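Local coordinates for protein L-ribulose 3-epimerase (Mesorhizobium loti, PDB 3VYL) that catalyses the manganese-dependent epimerisation of ketoses at C3, interconverting L-ribulose and L-xylulose efficiently and other ketoses such as D-psicose and D-tagatose less well, at residues A104-S108 with A109-L113; H178-T181 with F182-N185; I220-A223 with A224-D227; N251-K255 with T256-R260. All blocks are in the same frame, centred on the assembly; numbering follows the deposited sequence.

Contact 1: A104-S108 with A109-L113; sequences AGILS and AGHGL
The loop that leaves barrel strand 102-104 on the way to helix 120-139 turns back beside the manganese site, and Ile-106 meets His-111 across that turn. The CD1 methyl of Ile-106 approaches the imidazole at its CG-CD2 side, 3.3 Å from CD2 of His-111, while CG1 of Ile-106 stands over one face of the ring, offset toward the rim. The two side chains cross at about a right angle. The histidine ring is carried there with CG trans to the backbone N (chi1 -172°), and its NE2 is hydrogen-bonded to Glu-153. The other branch of the isoleucine, CG2, rests against the chain itself, 3.7 Å from the carbonyl O of Ala-109. The chain bends at Leu-107 and Ser-108 and runs on extended through Ala-109; the Ser-108 carbonyl is taken by the hydroxyl of Ser-126, and the Ala-109 methyl packs on Ser-74 and Ser-154. The side chain of Ile-106 also touches Val-149 and comes to about 7 Å from the manganese ion. Across the turn the isoleucine supplies an apolar flank to the CG-CD2 side of the imidazole, while the NE2 bond to Glu-153 holds the polar end and helps fix the rotation of the ring.

Contact 2: H178-T181 with F182-N185; sequences HLDT and FHMN. With MN (manganese (II) ion), chain I.
The manganese site at the C-terminal mouth of the barrel includes Asp-180, the last residue of strand 175-180 and the N-cap of helix 181-187. Its two carboxylate oxygens divide the work: OD2 of Asp-180 binds the manganese at 2.1 Å, and OD1 accepts a weak capping bond from Phe-182 N at 2.9 Å. With CG trans to the backbone N (chi1 -179°), the carboxylate lies alongside the Phe-182 side chain and reaches the His-183 imidazole, whose CD2 is 3.3 Å from CG of Asp-180. Carboxylate and imidazole planes are turned 73° apart. CD2 of Phe-182 sits over the centre of one face of the same imidazole, and ND1 of His-183 is hydrogen-bonded to Asn-150. The carbonyl O of Asp-180 starts the helix, receiving Met-184 N at 2.8 Å in a nearly straight bond. On the side away from the metal, the bent Met-184 chain brings CE to 3.9 Å from CB of Leu-179 and to 3.8 Å from CG2 of Thr-181. Replacing Met-184 by alanine takes away CG, SD and CE and would probably leave a gap against Leu-179 and Thr-181 where strand passes into helix. Glu-147, His-206 and Glu-241 complete the protein ligands, a strand-end metal site of the kind found in xylose isomerase-like TIM barrels.

Contact 3: I220-A223 with A224-D227; sequences IDFA and AIFD
The backbone enters helix 222-231 through Asp-221 at the N-cap, and the first turns close with Phe-226 N bound to Phe-222 O at 2.8 Å and Asp-227 N to Ala-223 O at 2.9 Å. Asp-221 reaches forward over the first turn with its carboxylate, CG trans to its own N (chi1 -168°), and OD1 accepts from Ala-224 N at 3.3 Å. That N-H is well aimed, yet it meets the oxygen from above the carboxylate plane, 67° out of it. The methyl of Ala-224 lies over the same face of the carboxylate, 3.5 Å from CG of Asp-221. On the buried side Ile-220 and Ile-225 touch through methyls, CG2 of Ile-220 lying 3.5 Å from CD1 of Ile-225. The same CG2 stands over the centre of one face of the Phe-222 ring, a CH-pi kind of approach. Ile-225 runs beside Phe-222 in the same direction, with CD1 of Ile-225 4.0 Å from CD2 of the ring. One turn on, the Phe-226 ring lies with one face over the carbonyl O of Phe-222 and brings CE2 to 3.9 Å from CB of Phe-222. Outside the pair, Phe-222 and Phe-226 both pack on Phe-276 of helix 266-292, Ile-225 faces helix 191-197, and Asp-227 forms a salt bridge with Lys-287. This is the capped start of the helix in a beta-alpha-beta unit, here linking strands 202-207 and 238-240 of the TIM barrel.

Contact 4: N251-K255 with T256-R260; sequences NLSKK and TAIWR
Thr-256 folds its side chain back on the helix it has just left, giving its hydroxyl to the carbonyl O of Leu-252 at 2.7 Å. The torsion that permits this puts OG1 between the backbone N and the carbonyl carbon (chi1 62°), while CG2 lies beside the N. The backbone N of Thr-256 reaches the same oxygen at 2.9 Å, so two donors grip it, arriving from opposite faces of the carbonyl plane. CG2 of Thr-256 also meets the end of Leu-252, whose CD1 is 4.1 Å away; the two side chains cross at a slant. A valine in its place would lack the hydroxyl and would probably leave the Leu-252 carbonyl with the single backbone bond, its second donor lost. Beyond, Ala-257 takes a positive phi of 52° and makes a Schellman motif: Ile-258 N binds Ser-253 O at 2.8 Å, in the carbonyl plane, and Ala-257 N gives a weak bond to Lys-254 O. The turn sets Ile-258 beside Ser-253, with CB of Ile-258 4.1 Å from OG of the serine. The Trp-259 indole folds back so that the carbonyl carbon of Ala-257 stands over the centre of one face, and its NE1 is hydrogen-bonded to Arg-151 O of the second subunit. The motif thus ends helix 250-255 and starts the loop toward helix 266-292, with Leu-252 packed on Phe-9, Ile-258 on Phe-243, and Arg-260 in a salt bridge to Glu-187 of the second subunit.

Taken from the N terminus, the four contacts follow in series, none nested in or crossing another, and each closes a short local turn. Contact 1 bends the loop after strand 102-104, contact 2 carries strand 175-180 into helix 181-187, contact 3 opens helix 222-231, and contact 4 ends helix 250-255. Contacts 1 and 2 meet where Ala-104 and Gly-105 pack on His-178, two strands along the barrel. Contact 2 touches contact 3 through Thr-181 and Asn-185 against Ile-220, Phe-222 and Ile-225. His-111 packs on Leu-252, Lys-255 and Thr-256, joining contacts 1 and 4. Contacts 3 and 4 do not touch, their centres about 26 Å apart.

Contact 1: A104-S108 with A109-L113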
loop_
_atom_site.group_PDB
_atom_site.type_symbol
_atom_site.label_atom_id
_atom_site.label_comp_id
_atom_site.label_asym_id
_atom_site.label_seq_id
_atom_site.Cartn_x
_atom_site.Cartn_y
_atom_site.Cartn_z
ATOM N N ALA A 104 -5.765 30.254 -7.994
ATOM C CA ALA A 104 -5.385 29.280 -6.986
ATOM C C ALA A 104 -4.083 29.618 -6.245
ATOM O O ALA A 104 -3.516 30.636 -6.453
ATOM C CB ALA A 104 -5.319 27.907 -7.614
ATOM N N GLY A 105 -3.624 28.761 -5.357
ATOM C CA GLY A 105 -2.405 29.014 -4.643
ATOM C C GLY A 105 -2.633 29.333 -3.203
ATOM O O GLY A 105 -3.671 29.055 -2.678
ATOM N N ILE A 106 -1.632 29.895 -2.559
ATOM C CA ILE A 106 -1.762 30.268 -1.176
ATOM C C ILE A 106 -2.279 31.658 -1.117
ATOM O O ILE A 106 -1.614 32.592 -1.386
ATOM C CB ILE A 106 -0.418 30.195 -0.463
ATOM C CG1 ILE A 106 0.325 28.950 -0.881
ATOM C CG2 ILE A 106 -0.608 30.108 1.024
ATOM C CD1 ILE A 106 1.343 28.563 0.132
ATOM N N LEU A 107 -3.527 31.735 -0.744
ATOM C CA LEU A 107 -4.338 32.886 -0.895
ATOM C C LEU A 107 -4.804 33.327 0.432
ATOM O O LEU A 107 -5.446 34.313 0.546
ATOM C CB LEU A 107 -5.539 32.484 -1.708
ATOM C CG LEU A 107 -5.580 32.741 -3.194
ATOM C CD1 LEU A 107 -4.376 32.302 -3.950
ATOM C CD2 LEU A 107 -6.783 32.077 -3.772
ATOM N N SER A 108 -4.498 32.560 1.446
ATOM C CA SER A 108 -5.068 32.801 2.777
ATOM C C SER A 108 -4.129 33.417 3.799
ATOM O O SER A 108 -4.568 33.837 4.868
ATOM C CB SER A 108 -5.584 31.483 3.342
ATOM O OG SER A 108 -4.745 30.412 2.940
ATOM N N ALA A 109 -2.838 33.434 3.490
ATOM C CA ALA A 109 -1.811 33.867 4.427
ATOM C C ALA A 109 -0.473 33.865 3.703
ATOM O O ALA A 109 -0.396 33.432 2.542
ATOM C CB ALA A 109 -1.771 32.931 5.617
ATOM N N GLY A 110 0.581 34.349 4.351
ATOM C CA GLY A 110 1.884 34.393 3.684
ATOM C C GLY A 110 2.411 33.010 3.334
ATOM O O GLY A 110 2.310 32.091 4.140
ATOM N N HIS A 111 2.946 32.867 2.122
ATOM C CA HIS A 111 3.697 31.667 1.699
ATOM C C HIS A 111 5.074 31.620 2.321
ATOM O O HIS A 111 5.953 32.419 1.987
ATOM C CB HIS A 111 3.823 31.622 0.173
ATOM C CG HIS A 111 4.413 30.325 -0.362
ATOM N ND1 HIS A 111 4.907 30.212 -1.615
ATOM C CD2 HIS A 111 4.569 29.073 0.229
ATOM C CE1 HIS A 111 5.341 28.952 -1.819
ATOM N NE2 HIS A 111 5.140 28.260 -0.687
ATOM N N GLY A 112 5.282 30.689 3.238
ATOM C CA GLY A 112 6.587 30.568 3.872
ATOM C C GLY A 112 6.496 30.053 5.288
ATOM O O GLY A 112 5.398 29.889 5.822
ATOM N N LEU A 113 7.658 29.783 5.889
ATOM C CA LEU A 113 7.723 29.382 7.284
ATOM C C LEU A 113 7.479 30.597 8.161
ATOM O O LEU A 113 8.186 31.598 8.057
ATOM C CB LEU A 113 9.064 28.722 7.622
ATOM C CG LEU A 113 9.269 28.289 9.088
ATOM C CD1 LEU A 113 8.146 27.407 9.615
ATOM C CD2 LEU A 113 10.597 27.571 9.247
#

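Contact 2: H178-T181 with F182-N185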
loop_
_atom_site.group_PDB
_atom_site.type_symbol
_atom_site.label_atom_id
_atom_site.label_comp_id
_atom_site.label_asym_id
_atom_site.label_seq_id
_atom_site.Cartn_x
_atom_site.Cartn_y
_atom_site.Cartn_z
ATOM N N HIS A 178 -8.188 24.047 -2.885
ATOM C CA HIS A 178 -7.124 23.641 -3.770
ATOM C C HIS A 178 -6.294 22.696 -2.961
ATOM O O HIS A 178 -5.609 23.090 -2.013
ATOM C CB HIS A 178 -6.346 24.869 -4.238
ATOM C CG HIS A 178 -5.141 24.557 -5.107
ATOM N ND1 HIS A 178 -4.230 25.495 -5.440
ATOM C CD2 HIS A 178 -4.702 23.368 -5.681
ATOM C CE1 HIS A 178 -3.272 24.943 -6.197
ATOM N NE2 HIS A 178 -3.553 23.642 -6.341
ATOM N N LEU A 179 -6.403 21.418 -3.297
ATOM C CA LEU A 179 -5.650 20.360 -2.630
ATOM C C LEU A 179 -4.387 19.966 -3.422
ATOM O O LEU A 179 -4.379 19.978 -4.668
ATOM C CB LEU A 179 -6.558 19.148 -2.414
ATOM C CG LEU A 179 -7.817 19.345 -1.562
ATOM C CD1 LEU A 179 -8.543 18.021 -1.417
ATOM C CD2 LEU A 179 -7.517 19.923 -0.188
ATOM N N ASP A 180 -3.326 19.611 -2.703
ATOM C CA ASP A 180 -2.059 19.261 -3.341
ATOM C C ASP A 180 -1.489 17.987 -2.699
ATOM O O ASP A 180 -1.133 17.976 -1.520
ATOM C CB ASP A 180 -1.097 20.454 -3.230
ATOM C CG ASP A 180 0.255 20.204 -3.880
ATOM O OD1 ASP A 180 0.784 19.080 -3.765
ATOM O OD2 ASP A 180 0.815 21.157 -4.478
ATOM N N THR A 181 -1.398 16.919 -3.486
ATOM C CA THR A 181 -0.992 15.619 -2.977
ATOM C C THR A 181 0.329 15.651 -2.190
ATOM O O THR A 181 0.442 15.029 -1.130
ATOM C CB THR A 181 -0.929 14.584 -4.098
ATOM O OG1 THR A 181 0.059 14.980 -5.049
ATOM C CG2 THR A 181 -2.281 14.465 -4.800
ATOM N N PHE A 182 1.307 16.409 -2.686
ATOM C CA PHE A 182 2.565 16.636 -1.969
ATOM C C PHE A 182 2.345 17.193 -0.547
ATOM O O PHE A 182 2.956 16.728 0.408
ATOM C CB PHE A 182 3.498 17.544 -2.782
ATOM C CG PHE A 182 4.640 18.109 -1.977
ATOM C CD1 PHE A 182 5.768 17.340 -1.716
ATOM C CD2 PHE A 182 4.570 19.401 -1.448
ATOM C CE1 PHE A 182 6.801 17.848 -0.964
ATOM C CE2 PHE A 182 5.605 19.907 -0.696
ATOM C CZ PHE A 182 6.721 19.130 -0.456
ATOM N N HIS A 183 1.466 18.178 -0.410
ATOM C CA HIS A 183 1.156 18.738 0.902
ATOM C C HIS A 183 0.293 17.832 1.750
ATOM O O HIS A 183 0.478 17.733 2.974
ATOM C CB HIS A 183 0.513 20.100 0.744
ATOM C CG HIS A 183 1.413 21.111 0.089
ATOM N ND1 HIS A 183 2.505 21.604 0.695
ATOM C CD2 HIS A 183 1.358 21.708 -1.161
ATOM C CE1 HIS A 183 3.123 22.472 -0.128
ATOM N NE2 HIS A 183 2.420 22.530 -1.264
ATOM N N MET A 184 -0.646 17.151 1.092
ATOM C CA MET A 184 -1.593 16.263 1.757
ATOM C C MET A 184 -0.889 15.095 2.425
ATOM O O MET A 184 -1.223 14.725 3.554
ATOM C CB MET A 184 -2.648 15.746 0.769
ATOM C CG MET A 184 -3.744 16.757 0.454
ATOM S SD MET A 184 -5.180 16.045 -0.382
ATOM C CE MET A 184 -4.516 15.793 -2.024
ATOM N N ASN A 185 0.095 14.527 1.725
ATOM C CA ASN A 185 0.807 13.364 2.239
ATOM C C ASN A 185 1.566 13.677 3.530
ATOM O O ASN A 185 1.802 12.785 4.337
ATOM C CB ASN A 185 1.735 12.779 1.184
ATOM C CG ASN A 185 1.950 11.288 1.365
ATOM O OD1 ASN A 185 1.013 10.500 1.218
ATOM N ND2 ASN A 185 3.187 10.886 1.677
HETATM MN MN MN I . 0.673 23.075 -5.206
HETATM O O HOH W 1 2.372 24.519 -4.403
#

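Contact 3: I220-A223 with A224-D227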
loop_
_atom_site.group_PDB
_atom_site.type_symbol
_atom_site.label_atom_id
_atom_site.label_comp_id
_atom_site.label_asym_id
_atom_site.label_seq_id
_atom_site.Cartn_x
_atom_site.Cartn_y
_atom_site.Cartn_z
ATOM N N ILE A 220 3.964 8.437 -2.274
ATOM C CA ILE A 220 2.527 8.707 -2.321
ATOM C C ILE A 220 1.789 7.548 -2.982
ATOM O O ILE A 220 2.264 6.972 -3.965
ATOM C CB ILE A 220 2.183 10.061 -2.992
ATOM C CG1 ILE A 220 2.630 11.226 -2.090
ATOM C CG2 ILE A 220 0.692 10.158 -3.298
ATOM C CD1 ILE A 220 2.383 12.608 -2.655
ATOM N N ASP A 221 0.646 7.203 -2.394
ATOM C CA ASP A 221 -0.240 6.189 -2.913
ATOM C C ASP A 221 -1.189 6.857 -3.869
ATOM O O ASP A 221 -2.251 7.339 -3.448
ATOM C CB ASP A 221 -1.053 5.601 -1.768
ATOM C CG ASP A 221 -1.807 4.343 -2.151
ATOM O OD1 ASP A 221 -1.994 4.050 -3.364
ATOM O OD2 ASP A 221 -2.214 3.632 -1.207
ATOM N N PHE A 222 -0.833 6.883 -5.150
ATOM C CA PHE A 222 -1.658 7.594 -6.149
ATOM C C PHE A 222 -2.929 6.855 -6.548
ATOM O O PHE A 222 -3.930 7.487 -6.856
ATOM C CB PHE A 222 -0.841 8.002 -7.375
ATOM C CG PHE A 222 0.043 9.186 -7.125
ATOM C CD1 PHE A 222 1.414 9.028 -6.977
ATOM C CD2 PHE A 222 -0.502 10.459 -6.996
ATOM C CE1 PHE A 222 2.224 10.123 -6.721
ATOM C CE2 PHE A 222 0.304 11.553 -6.748
ATOM C CZ PHE A 222 1.670 11.384 -6.610
ATOM N N ALA A 223 -2.900 5.524 -6.524
ATOM C CA ALA A 223 -4.103 4.755 -6.829
ATOM C C ALA A 223 -5.173 5.115 -5.821
ATOM O O ALA A 223 -6.315 5.367 -6.199
ATOM C CB ALA A 223 -3.831 3.262 -6.847
ATOM N N ALA A 224 -4.800 5.207 -4.548
ATOM C CA ALA A 224 -5.757 5.592 -3.514
ATOM C C ALA A 224 -6.336 6.981 -3.776
ATOM O O ALA A 224 -7.486 7.250 -3.440
ATOM C CB ALA A 224 -5.114 5.529 -2.144
ATOM N N ILE A 225 -5.533 7.852 -4.388
ATOM C CA ILE A 225 -5.925 9.233 -4.669
ATOM C C ILE A 225 -6.857 9.304 -5.880
ATOM O O ILE A 225 -7.862 10.016 -5.861
ATOM C CB ILE A 225 -4.683 10.138 -4.865
ATOM C CG1 ILE A 225 -3.936 10.293 -3.534
ATOM C CG2 ILE A 225 -5.070 11.505 -5.402
ATOM C CD1 ILE A 225 -2.626 11.052 -3.622
ATOM N N PHE A 226 -6.525 8.568 -6.931
ATOM C CA PHE A 226 -7.387 8.516 -8.108
ATOM C C PHE A 226 -8.726 7.843 -7.781
ATOM O O PHE A 226 -9.778 8.277 -8.277
ATOM C CB PHE A 226 -6.675 7.838 -9.282
ATOM C CG PHE A 226 -5.409 8.545 -9.718
ATOM C CD1 PHE A 226 -5.341 9.938 -9.763
ATOM C CD2 PHE A 226 -4.294 7.818 -10.113
ATOM C CE1 PHE A 226 -4.178 10.581 -10.179
ATOM C CE2 PHE A 226 -3.134 8.449 -10.534
ATOM C CZ PHE A 226 -3.072 9.833 -10.568
ATOM N N ASP A 227 -8.675 6.812 -6.927
ATOM C CA ASP A 227 -9.870 6.145 -6.389
ATOM C C ASP A 227 -10.763 7.086 -5.587
ATOM O O ASP A 227 -11.986 7.027 -5.712
ATOM C CB ASP A 227 -9.490 4.966 -5.485
ATOM C CG ASP A 227 -9.052 3.746 -6.251
ATOM O OD1 ASP A 227 -8.662 2.777 -5.586
ATOM O OD2 ASP A 227 -9.082 3.726 -7.497
#

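Contact 4: N251-K255 with T256-R260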
loop_
_atom_site.group_PDB
_atom_site.type_symbol
_atom_site.label_atom_id
_atom_site.label_comp_id
_atom_site.label_asym_id
_atom_site.label_seq_id
_atom_site.Cartn_x
_atom_site.Cartn_y
_atom_site.Cartn_z
ATOM N N ASN A 251 13.504 32.945 -5.419
ATOM C CA ASN A 251 12.466 33.108 -4.391
ATOM C C ASN A 251 11.742 31.790 -4.073
ATOM O O ASN A 251 11.555 31.431 -2.903
ATOM C CB ASN A 251 11.457 34.193 -4.811
ATOM C CG ASN A 251 10.309 34.365 -3.815
ATOM O OD1 ASN A 251 10.501 34.855 -2.694
ATOM N ND2 ASN A 251 9.103 33.982 -4.233
ATOM N N LEU A 252 11.353 31.072 -5.124
ATOM C CA LEU A 252 10.589 29.839 -4.976
ATOM C C LEU A 252 11.457 28.649 -4.562
ATOM O O LEU A 252 11.058 27.849 -3.705
ATOM C CB LEU A 252 9.835 29.528 -6.271
ATOM C CG LEU A 252 8.735 28.473 -6.180
ATOM C CD1 LEU A 252 7.541 29.001 -5.396
ATOM C CD2 LEU A 252 8.327 28.053 -7.580
ATOM N N SER A 253 12.629 28.531 -5.187
ATOM C CA SER A 253 13.634 27.543 -4.801
ATOM C C SER A 253 13.903 27.592 -3.312
ATOM O O SER A 253 14.031 26.551 -2.670
ATOM C CB SER A 253 14.949 27.767 -5.555
ATOM O OG SER A 253 15.076 26.868 -6.644
ATOM N N LYS A 254 13.977 28.804 -2.766
ATOM C CA LYS A 254 14.271 28.978 -1.352
ATOM C C LYS A 254 13.063 28.731 -0.430
ATOM O O LYS A 254 13.212 28.090 0.613
ATOM C CB LYS A 254 14.927 30.337 -1.094
ATOM C CG LYS A 254 16.309 30.488 -1.734
ATOM C CD LYS A 254 16.946 31.825 -1.371
ATOM C CE LYS A 254 17.826 32.385 -2.486
ATOM N NZ LYS A 254 18.919 31.477 -2.943
ATOM N N LYS A 255 11.880 29.207 -0.814
ATOM C CA LYS A 255 10.670 28.991 -0.007
ATOM C C LYS A 255 10.204 27.531 -0.001
ATOM O O LYS A 255 9.634 27.053 0.978
ATOM C CB LYS A 255 9.521 29.880 -0.484
ATOM C CG LYS A 255 9.350 31.169 0.282
ATOM C CD LYS A 255 8.191 31.961 -0.301
ATOM C CE LYS A 255 8.127 33.370 0.277
ATOM N NZ LYS A 255 6.940 34.140 -0.213
ATOM N N THR A 256 10.410 26.825 -1.102
ATOM C CA THR A 256 9.989 25.432 -1.163
ATOM C C THR A 256 11.188 24.497 -0.983
ATOM O O THR A 256 11.066 23.285 -1.168
ATOM C CB THR A 256 9.234 25.118 -2.461
ATOM O OG1 THR A 256 10.107 25.331 -3.568
ATOM C CG2 THR A 256 8.038 26.020 -2.597
ATOM N N ALA A 257 12.327 25.089 -0.612
ATOM C CA ALA A 257 13.556 24.375 -0.247
ATOM C C ALA A 257 14.000 23.346 -1.281
ATOM O O ALA A 257 14.254 22.185 -0.943
ATOM C CB ALA A 257 13.424 23.737 1.133
ATOM N N ILE A 258 14.085 23.767 -2.539
ATOM C CA ILE A 258 14.596 22.895 -3.583
ATOM C C ILE A 258 16.114 22.981 -3.595
ATOM O O ILE A 258 16.690 23.926 -4.145
ATOM C CB ILE A 258 14.058 23.260 -4.974
ATOM C CG1 ILE A 258 12.544 23.404 -4.937
ATOM C CG2 ILE A 258 14.509 22.231 -6.011
ATOM C CD1 ILE A 258 12.023 24.167 -6.127
ATOM N N TRP A 259 16.741 21.978 -2.995
ATOM C CA TRP A 259 18.174 21.945 -2.787
ATOM C C TRP A 259 18.840 21.030 -3.762
ATOM O O TRP A 259 20.054 21.109 -3.990
ATOM C CB TRP A 259 18.443 21.419 -1.393
ATOM C CG TRP A 259 17.779 22.212 -0.301
ATOM C CD1 TRP A 259 17.145 21.722 0.837
ATOM C CD2 TRP A 259 17.671 23.681 -0.196
ATOM N NE1 TRP A 259 16.682 22.754 1.619
ATOM C CE2 TRP A 259 16.963 23.951 1.051
ATOM C CE3 TRP A 259 18.077 24.753 -0.984
ATOM C CZ2 TRP A 259 16.693 25.239 1.473
ATOM C CZ3 TRP A 259 17.796 26.046 -0.545
ATOM C CH2 TRP A 259 17.120 26.281 0.650
ATOM N N ARG A 260 18.049 20.126 -4.318
ATOM C CA ARG A 260 18.552 19.100 -5.194
ATOM C C ARG A 260 17.519 18.897 -6.268
ATOM O O ARG A 260 16.319 19.060 -6.033
ATOM C CB ARG A 260 18.842 17.794 -4.432
ATOM C CG ARG A 260 17.634 17.150 -3.793
ATOM C CD ARG A 260 17.986 16.079 -2.778
ATOM N NE ARG A 260 16.741 15.571 -2.205
ATOM C CZ ARG A 260 16.180 14.404 -2.511
ATOM N NH1 ARG A 260 16.776 13.569 -3.353
ATOM N NH2 ARG A 260 15.038 14.066 -1.945
#